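Local structure of colicin-D (Escherichia coli, 5ZNM) at residues 323-326 and 327-330; 37-40 and 41-44; 292-295 and 296-300. The protein is a bacteriocin that inhibits protein synthesis in Escherichia coli and close relatives, represented here by its central domain and C-terminal tRNase domain. All coordinates share one frame; numbering follows the deposited sequence.

Contact 1 (323-326 and 327-330)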
loop_
_atom_site.group_PDB
_atom_site.type_symbol
_atom_site.label_atom_id
_atom_site.label_comp_id
_atom_site.label_asym_id
_atom_site.label_seq_id
_atom_site.Cartn_x
_atom_site.Cartn_y
_atom_site.Cartn_z
ATOM N N ALA A 323 34.806 7.025 21.365
ATOM C CA ALA A 323 35.933 6.294 21.946
ATOM C C ALA A 323 35.852 4.808 21.630
ATOM O O ALA A 323 36.865 4.176 21.312
ATOM C CB ALA A 323 35.998 6.514 23.459
ATOM N N ILE A 324 34.652 4.229 21.694
ATOM C CA ILE A 324 34.499 2.832 21.319
ATOM C C ILE A 324 34.850 2.633 19.848
ATOM O O ILE A 324 35.526 1.663 19.486
ATOM C CB ILE A 324 33.077 2.352 21.661
ATOM C CG1 ILE A 324 32.868 2.442 23.178
ATOM C CG2 ILE A 324 32.815 0.929 21.125
ATOM C CD1 ILE A 324 31.429 2.593 23.595
ATOM N N GLU A 325 34.415 3.556 18.978
ATOM C CA GLU A 325 34.765 3.441 17.561
ATOM C C GLU A 325 36.272 3.566 17.337
ATOM O O GLU A 325 36.830 2.854 16.495
ATOM C CB GLU A 325 34.012 4.484 16.732
ATOM C CG GLU A 325 32.563 4.098 16.479
ATOM C CD GLU A 325 32.433 2.954 15.480
ATOM O OE1 GLU A 325 32.947 3.073 14.349
ATOM O OE2 GLU A 325 31.834 1.922 15.835
ATOM N N GLU A 326 36.943 4.476 18.062
ATOM C CA GLU A 326 38.399 4.604 17.921
ATOM C C GLU A 326 39.114 3.318 18.335
ATOM O O GLU A 326 40.100 2.908 17.700
ATOM C CB GLU A 326 38.917 5.790 18.751
ATOM C CG GLU A 326 38.513 7.177 18.186
ATOM C CD GLU A 326 38.916 8.357 19.085
ATOM O OE1 GLU A 326 39.701 8.159 20.042
ATOM O OE2 GLU A 326 38.427 9.487 18.838
ATOM N N HIS A 327 38.642 2.683 19.414
ATOM C CA HIS A 327 39.181 1.393 19.837
ATOM C C HIS A 327 38.986 0.338 18.750
ATOM O O HIS A 327 39.922 -0.388 18.393
ATOM C CB HIS A 327 38.494 0.955 21.143
ATOM C CG HIS A 327 38.760 -0.465 21.536
ATOM N ND1 HIS A 327 39.835 -0.831 22.321
ATOM C CD2 HIS A 327 38.071 -1.605 21.287
ATOM C CE1 HIS A 327 39.801 -2.135 22.528
ATOM N NE2 HIS A 327 38.744 -2.630 21.911
ATOM N N LEU A 328 37.773 0.247 18.201
ATOM C CA LEU A 328 37.513 -0.778 17.194
ATOM C C LEU A 328 38.240 -0.511 15.886
ATOM O O LEU A 328 38.468 -1.454 15.122
ATOM C CB LEU A 328 36.020 -0.894 16.923
ATOM C CG LEU A 328 35.172 -1.439 18.076
ATOM C CD1 LEU A 328 33.706 -1.300 17.694
ATOM C CD2 LEU A 328 35.524 -2.901 18.401
ATOM N N SER A 329 38.608 0.742 15.613
ATOM C CA SER A 329 39.293 1.080 14.364
ATOM C C SER A 329 40.802 0.991 14.482
ATOM O O SER A 329 41.490 0.982 13.454
ATOM C CB SER A 329 38.931 2.501 13.908
ATOM O OG SER A 329 37.536 2.609 13.679
ATOM N N ASP A 330 41.322 0.952 15.704
ATOM C CA ASP A 330 42.763 0.936 15.917
ATOM C C ASP A 330 43.351 -0.306 15.264
ATOM O O ASP A 330 42.815 -1.411 15.401
ATOM C CB ASP A 330 43.047 0.980 17.422
ATOM C CG ASP A 330 44.534 0.984 17.766
ATOM O OD1 ASP A 330 45.361 0.386 17.047
ATOM O OD2 ASP A 330 44.875 1.580 18.805
#
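Ser-329 grips the carbonyl oxygen of Glu-325 twice at the C-terminal turn of helix 314-329 in the tRNase domain. Its backbone N reaches Glu-325 O at 2.9 Å, and Ser-329 OG donates to the same Glu-325 O, also at 2.9 Å. The two donors arrive from opposite faces of the carbonyl plane, the hydroxyl lying well out of that plane. This return of the side chain to the backbone follows from chi1 of -61°, which keeps OG beside the serine's own N. Ordinary helical bonds run from His-327 N to Ala-323 O and from Leu-328 N to Ile-324 O. One carbonyl on, at Glu-326 O, the pattern weakens: Ser-329 N and Asp-330 N both make only weak bonds to it, and Asp-330 is where the chain leaves helical geometry. Other polar ends turn elsewhere, Glu-325 OE2 to a salt bridge with Arg-289 and His-327 NE2 to the carbonyl of Tyr-348, so the imidazole joins the helix to the neighbouring sheet. Ile-324 and Leu-328 lie side by side and point the same way, one turn apart. Their methyls approach loosely, Ile-324 CG2 to Leu-328 CD1 at 4.2 Å, while Leu-328 CG sits 3.4 Å from Ile-324 O.

Contact 2 (37-40 and 41-44)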
loop_
_atom_site.group_PDB
_atom_site.type_symbol
_atom_site.label_atom_id
_atom_site.label_comp_id
_atom_site.label_asym_id
_atom_site.label_seq_id
_atom_site.Cartn_x
_atom_site.Cartn_y
_atom_site.Cartn_z
ATOM N N ARG A 37 24.303 4.443 -13.986
ATOM C CA ARG A 37 24.947 5.270 -12.973
ATOM C C ARG A 37 24.027 5.468 -11.778
ATOM O O ARG A 37 24.479 5.453 -10.626
ATOM C CB ARG A 37 25.366 6.612 -13.574
ATOM C CG ARG A 37 26.383 6.486 -14.706
ATOM C CD ARG A 37 26.964 7.835 -15.120
ATOM N NE ARG A 37 26.000 8.707 -15.777
ATOM C CZ ARG A 37 26.012 8.988 -17.077
ATOM N NH1 ARG A 37 26.941 8.466 -17.867
ATOM N NH2 ARG A 37 25.095 9.796 -17.588
ATOM N N ALA A 38 22.724 5.613 -12.028
ATOM C CA ALA A 38 21.787 5.791 -10.927
ATOM C C ALA A 38 21.706 4.531 -10.074
ATOM O O ALA A 38 21.674 4.610 -8.837
ATOM C CB ALA A 38 20.411 6.192 -11.472
ATOM N N ASN A 39 21.727 3.359 -10.712
ATOM C CA ASN A 39 21.635 2.119 -9.952
ATOM C C ASN A 39 22.912 1.852 -9.163
ATOM O O ASN A 39 22.842 1.387 -8.020
ATOM C CB ASN A 39 21.320 0.949 -10.881
ATOM C CG ASN A 39 19.866 0.922 -11.311
ATOM O OD1 ASN A 39 19.001 1.570 -10.706
ATOM N ND2 ASN A 39 19.589 0.172 -12.367
ATOM N N SER A 40 24.082 2.135 -9.748
ATOM C CA SER A 40 25.336 2.071 -8.986
ATOM C C SER A 40 25.243 2.882 -7.703
ATOM O O SER A 40 25.602 2.406 -6.619
ATOM C CB SER A 40 26.512 2.599 -9.819
ATOM O OG SER A 40 26.978 1.658 -10.767
ATOM N N VAL A 41 24.778 4.125 -7.821
ATOM C CA VAL A 41 24.815 5.055 -6.700
ATOM C C VAL A 41 23.826 4.644 -5.611
ATOM O O VAL A 41 24.109 4.788 -4.415
ATOM C CB VAL A 41 24.565 6.482 -7.220
ATOM C CG1 VAL A 41 24.114 7.391 -6.125
ATOM C CG2 VAL A 41 25.836 7.025 -7.858
ATOM N N MET A 42 22.663 4.109 -5.991
ATOM C CA MET A 42 21.690 3.705 -4.976
ATOM C C MET A 42 22.050 2.389 -4.302
ATOM O O MET A 42 21.500 2.078 -3.240
ATOM C CB MET A 42 20.292 3.583 -5.575
ATOM C CG MET A 42 19.626 4.914 -5.845
ATOM S SD MET A 42 17.908 4.700 -6.305
ATOM C CE MET A 42 18.092 3.742 -7.809
ATOM N N ASN A 43 22.955 1.614 -4.888
ATOM C CA ASN A 43 23.368 0.343 -4.315
ATOM C C ASN A 43 24.649 0.444 -3.495
ATOM O O ASN A 43 25.174 -0.587 -3.063
ATOM C CB ASN A 43 23.516 -0.701 -5.418
ATOM C CG ASN A 43 22.193 -1.320 -5.795
ATOM O OD1 ASN A 43 21.758 -2.295 -5.179
ATOM N ND2 ASN A 43 21.530 -0.751 -6.802
ATOM N N GLU A 44 25.159 1.652 -3.255
ATOM C CA GLU A 44 26.227 1.803 -2.274
ATOM C C GLU A 44 25.723 1.376 -0.896
ATOM O O GLU A 44 24.528 1.455 -0.595
ATOM C CB GLU A 44 26.732 3.249 -2.240
ATOM C CG GLU A 44 27.494 3.694 -3.489
ATOM C CD GLU A 44 29.007 3.592 -3.337
ATOM O OE1 GLU A 44 29.524 3.892 -2.240
ATOM O OE2 GLU A 44 29.679 3.213 -4.319
#
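The final turn of helix 32-42 illustrates how a side-chain amide can fold back on a helix as it ends, here with Asn-43 meeting Asn-39. Asn-43 is the first residue beyond the helix to abandon helical angles, and its ND2 donates to Asn-39 O at 2.8 Å. The bond is almost straight, with an N-H...O angle of 172°, and the acceptor lies in the plane of the Asn-43 amide; the donor, in contrast, is tilted from the carbonyl plane of Asn-39. A chi1 of -82° keeps the amide beside the backbone N, and the same oxygen also receives a weak bond from Asn-43 N. That N-H is shared, since it reaches Ser-40 O as well at 3.3 Å, coming from above the carbonyl plane. Before this, Val-41 N and Met-42 N keep their usual bonds to Arg-37 O and Ala-38 O.

Toward strand 207-212, the buried Met-42 and the more exposed Val-41 both touch Leu-210, and Met-42 also meets Asn-212. The carboxamide oxygen of Asn-39 has its polar partner in the backbone N of Val-231, which ties the helix to a passing loop. Met-42 bends at chi3, -62°, which brings its methyl back toward the preceding turn, where CE lies 3.8 Å from Ala-38 O and 3.7 Å from Asn-39 OD1.

Contact 3 (292-295 and 296-300); sequences RKQL and DKKYK. With SO4 (sulfate ion), chain E; SO4 (sulfate ion), chain C.
Oxygen O1 of a sulfate ion (chain E) is held by Gln-294 and Lys-297, one from each half of the turn that closes helix 292-297. Gln-294 NE2 donates to O1 at 2.8 Å in a nearly straight bond of 176°, whereas Lys-297 NZ makes only a weak bond to that atom. The same ammonium binds O4 more closely, with Lys-297 NZ at 2.6 Å from it, and Lys-298 NZ takes a third oxygen, O3, at 2.8 Å. Gln-294 and Lys-298 run side by side, one helical turn apart. Lys-297 crosses the amide in a close approach, its CE 3.0 Å from Gln-294 OE1, but the polar bonds of its ammonium go to the sulfate instead. Gln-294 CG stands anti to the backbone N, chi1 -166°, and a bend at chi2 brings the amide round to the anion. NE2 also donates to Leu-366 O, which helps fix the amide's rotation.

A water joins Lys-293 to Asp-296, donating to Lys-293 O at 2.8 Å and to Asp-296 OD1, and accepting from Lys-293 NZ; Asp-296 OD1 also pairs with Lys-312. Inward, Leu-295 packs on Phe-320 of helix 314-329. The sulfate probably came from the crystallisation liquor, yet an amide and two lysines converging on one tetrahedral anion are consistent with a surface able to receive RNA phosphate in this tRNase domain.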
loop_
_atom_site.group_PDB
_atom_site.type_symbol
_atom_site.label_atom_id
_atom_site.label_comp_id
_atom_site.label_asym_id
_atom_site.label_seq_id
_atom_site.Cartn_x
_atom_site.Cartn_y
_atom_site.Cartn_z
ATOM N N ARG A 292 21.568 5.021 22.145
ATOM C CA ARG A 292 21.748 5.939 23.258
ATOM C C ARG A 292 21.462 5.239 24.581
ATOM O O ARG A 292 22.131 5.498 25.590
ATOM C CB ARG A 292 20.834 7.145 23.082
ATOM C CG ARG A 292 21.202 8.275 23.993
ATOM C CD ARG A 292 20.301 9.481 23.859
ATOM N NE ARG A 292 20.355 10.298 25.058
ATOM C CZ ARG A 292 20.624 11.587 25.089
ATOM N NH1 ARG A 292 20.850 12.260 23.972
ATOM N NH2 ARG A 292 20.665 12.224 26.254
ATOM N N LYS A 293 20.466 4.349 24.585
ATOM C CA LYS A 293 20.113 3.620 25.801
ATOM C C LYS A 293 21.293 2.796 26.314
ATOM O O LYS A 293 21.630 2.848 27.502
ATOM C CB LYS A 293 18.888 2.739 25.518
ATOM C CG LYS A 293 18.489 1.838 26.668
ATOM C CD LYS A 293 17.263 2.361 27.392
ATOM C CE LYS A 293 16.844 1.424 28.525
ATOM N NZ LYS A 293 17.871 1.359 29.616
ATOM N N GLN A 294 21.965 2.053 25.426
ATOM C CA GLN A 294 23.078 1.223 25.877
ATOM C C GLN A 294 24.297 2.066 26.258
ATOM O O GLN A 294 24.974 1.770 27.250
ATOM C CB GLN A 294 23.450 0.190 24.805
ATOM C CG GLN A 294 24.376 -0.953 25.311
ATOM C CD GLN A 294 23.658 -1.915 26.252
ATOM O OE1 GLN A 294 22.442 -1.862 26.385
ATOM N NE2 GLN A 294 24.414 -2.806 26.907
ATOM N N LEU A 295 24.607 3.106 25.482
ATOM C CA LEU A 295 25.701 4.004 25.850
ATOM C C LEU A 295 25.487 4.590 27.238
ATOM O O LEU A 295 26.428 4.690 28.041
ATOM C CB LEU A 295 25.827 5.124 24.806
ATOM C CG LEU A 295 26.361 4.706 23.427
ATOM C CD1 LEU A 295 26.005 5.766 22.361
ATOM C CD2 LEU A 295 27.885 4.516 23.462
ATOM N N ASP A 296 24.250 4.979 27.542
ATOM C CA ASP A 296 23.937 5.525 28.859
ATOM C C ASP A 296 24.128 4.467 29.943
ATOM O O ASP A 296 24.769 4.720 30.971
ATOM C CB ASP A 296 22.501 6.052 28.830
ATOM C CG ASP A 296 22.069 6.657 30.130
ATOM O OD1 ASP A 296 21.792 5.901 31.070
ATOM O OD2 ASP A 296 21.980 7.897 30.198
ATOM N N LYS A 297 23.609 3.260 29.705
ATOM C CA LYS A 297 23.759 2.154 30.661
ATOM C C LYS A 297 25.217 1.862 30.988
ATOM O O LYS A 297 25.540 1.473 32.115
ATOM C CB LYS A 297 23.124 0.878 30.101
ATOM C CG LYS A 297 21.743 0.560 30.614
ATOM C CD LYS A 297 21.481 -0.940 30.537
ATOM C CE LYS A 297 21.309 -1.393 29.108
ATOM N NZ LYS A 297 20.788 -2.790 28.983
ATOM N N LYS A 298 26.106 1.954 30.000
ATOM C CA LYS A 298 27.485 1.519 30.189
ATOM C C LYS A 298 28.462 2.683 30.341
ATOM O O LYS A 298 29.684 2.468 30.330
ATOM C CB LYS A 298 27.904 0.615 29.028
ATOM C CG LYS A 298 26.990 -0.615 28.832
ATOM C CD LYS A 298 26.948 -1.484 30.100
ATOM C CE LYS A 298 26.114 -2.754 29.924
ATOM N NZ LYS A 298 26.125 -3.606 31.183
ATOM N N TYR A 299 27.955 3.906 30.487
ATOM C CA TYR A 299 28.825 5.071 30.601
ATOM C C TYR A 299 29.704 5.006 31.843
ATOM O O TYR A 299 30.737 5.685 31.898
ATOM C CB TYR A 299 27.984 6.349 30.605
ATOM C CG TYR A 299 28.827 7.597 30.539
ATOM C CD1 TYR A 299 29.360 8.019 29.334
ATOM C CD2 TYR A 299 29.110 8.337 31.684
ATOM C CE1 TYR A 299 30.147 9.148 29.259
ATOM C CE2 TYR A 299 29.908 9.474 31.625
ATOM C CZ TYR A 299 30.419 9.870 30.401
ATOM O OH TYR A 299 31.199 10.993 30.302
ATOM N N LYS A 300 29.326 4.184 32.828
ATOM C CA LYS A 300 30.161 3.944 33.994
ATOM C C LYS A 300 31.570 3.493 33.622
ATOM O O LYS A 300 32.501 3.681 34.412
ATOM C CB LYS A 300 29.492 2.884 34.883
ATOM C CG LYS A 300 29.281 1.555 34.170
ATOM C CD LYS A 300 28.611 0.494 35.072
ATOM C CE LYS A 300 28.213 -0.755 34.262
ATOM N NZ LYS A 300 27.465 -1.754 35.088
HETATM S S SO4 E . 22.811 -5.357 29.811
HETATM O O1 SO4 E . 23.123 -4.646 28.578
HETATM O O2 SO4 E . 22.463 -6.731 29.450
HETATM O O3 SO4 E . 23.967 -5.333 30.713
HETATM O O4 SO4 E . 21.674 -4.738 30.491
HETATM S S SO4 C . 25.572 -2.828 38.049
HETATM O O1 SO4 C . 25.918 -3.587 36.848
HETATM O O2 SO4 C . 26.564 -3.115 39.069
HETATM O O3 SO4 C . 25.538 -1.404 37.740
HETATM O O4 SO4 C . 24.259 -3.210 38.554
HETATM O O HOH W 1 20.029 3.696 29.693
#

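How the contacts relate
All three contacts are partly buried helix ends, each pairing buried residues with exposed polar ones: Ile-324 and His-327 are buried in contact 1, Ala-38 and Met-42 in contact 2, Leu-295 and Tyr-299 in contact 3. Contacts 1 and 3 belong to successive helices of the tRNase domain and touch through Ile-324 CD1 and Leu-295 CD2, 4.0 Å apart, so the two helices pack against each other there. Contact 2 lies apart, its centre about 36 Å from that of contact 3. Chemically, contacts 1 and 2 both send a side-chain donor back to a carbonyl four residues earlier, a serine hydroxyl or an asparagine amide. In contact 3, lysines and a glutamine bind an anion instead.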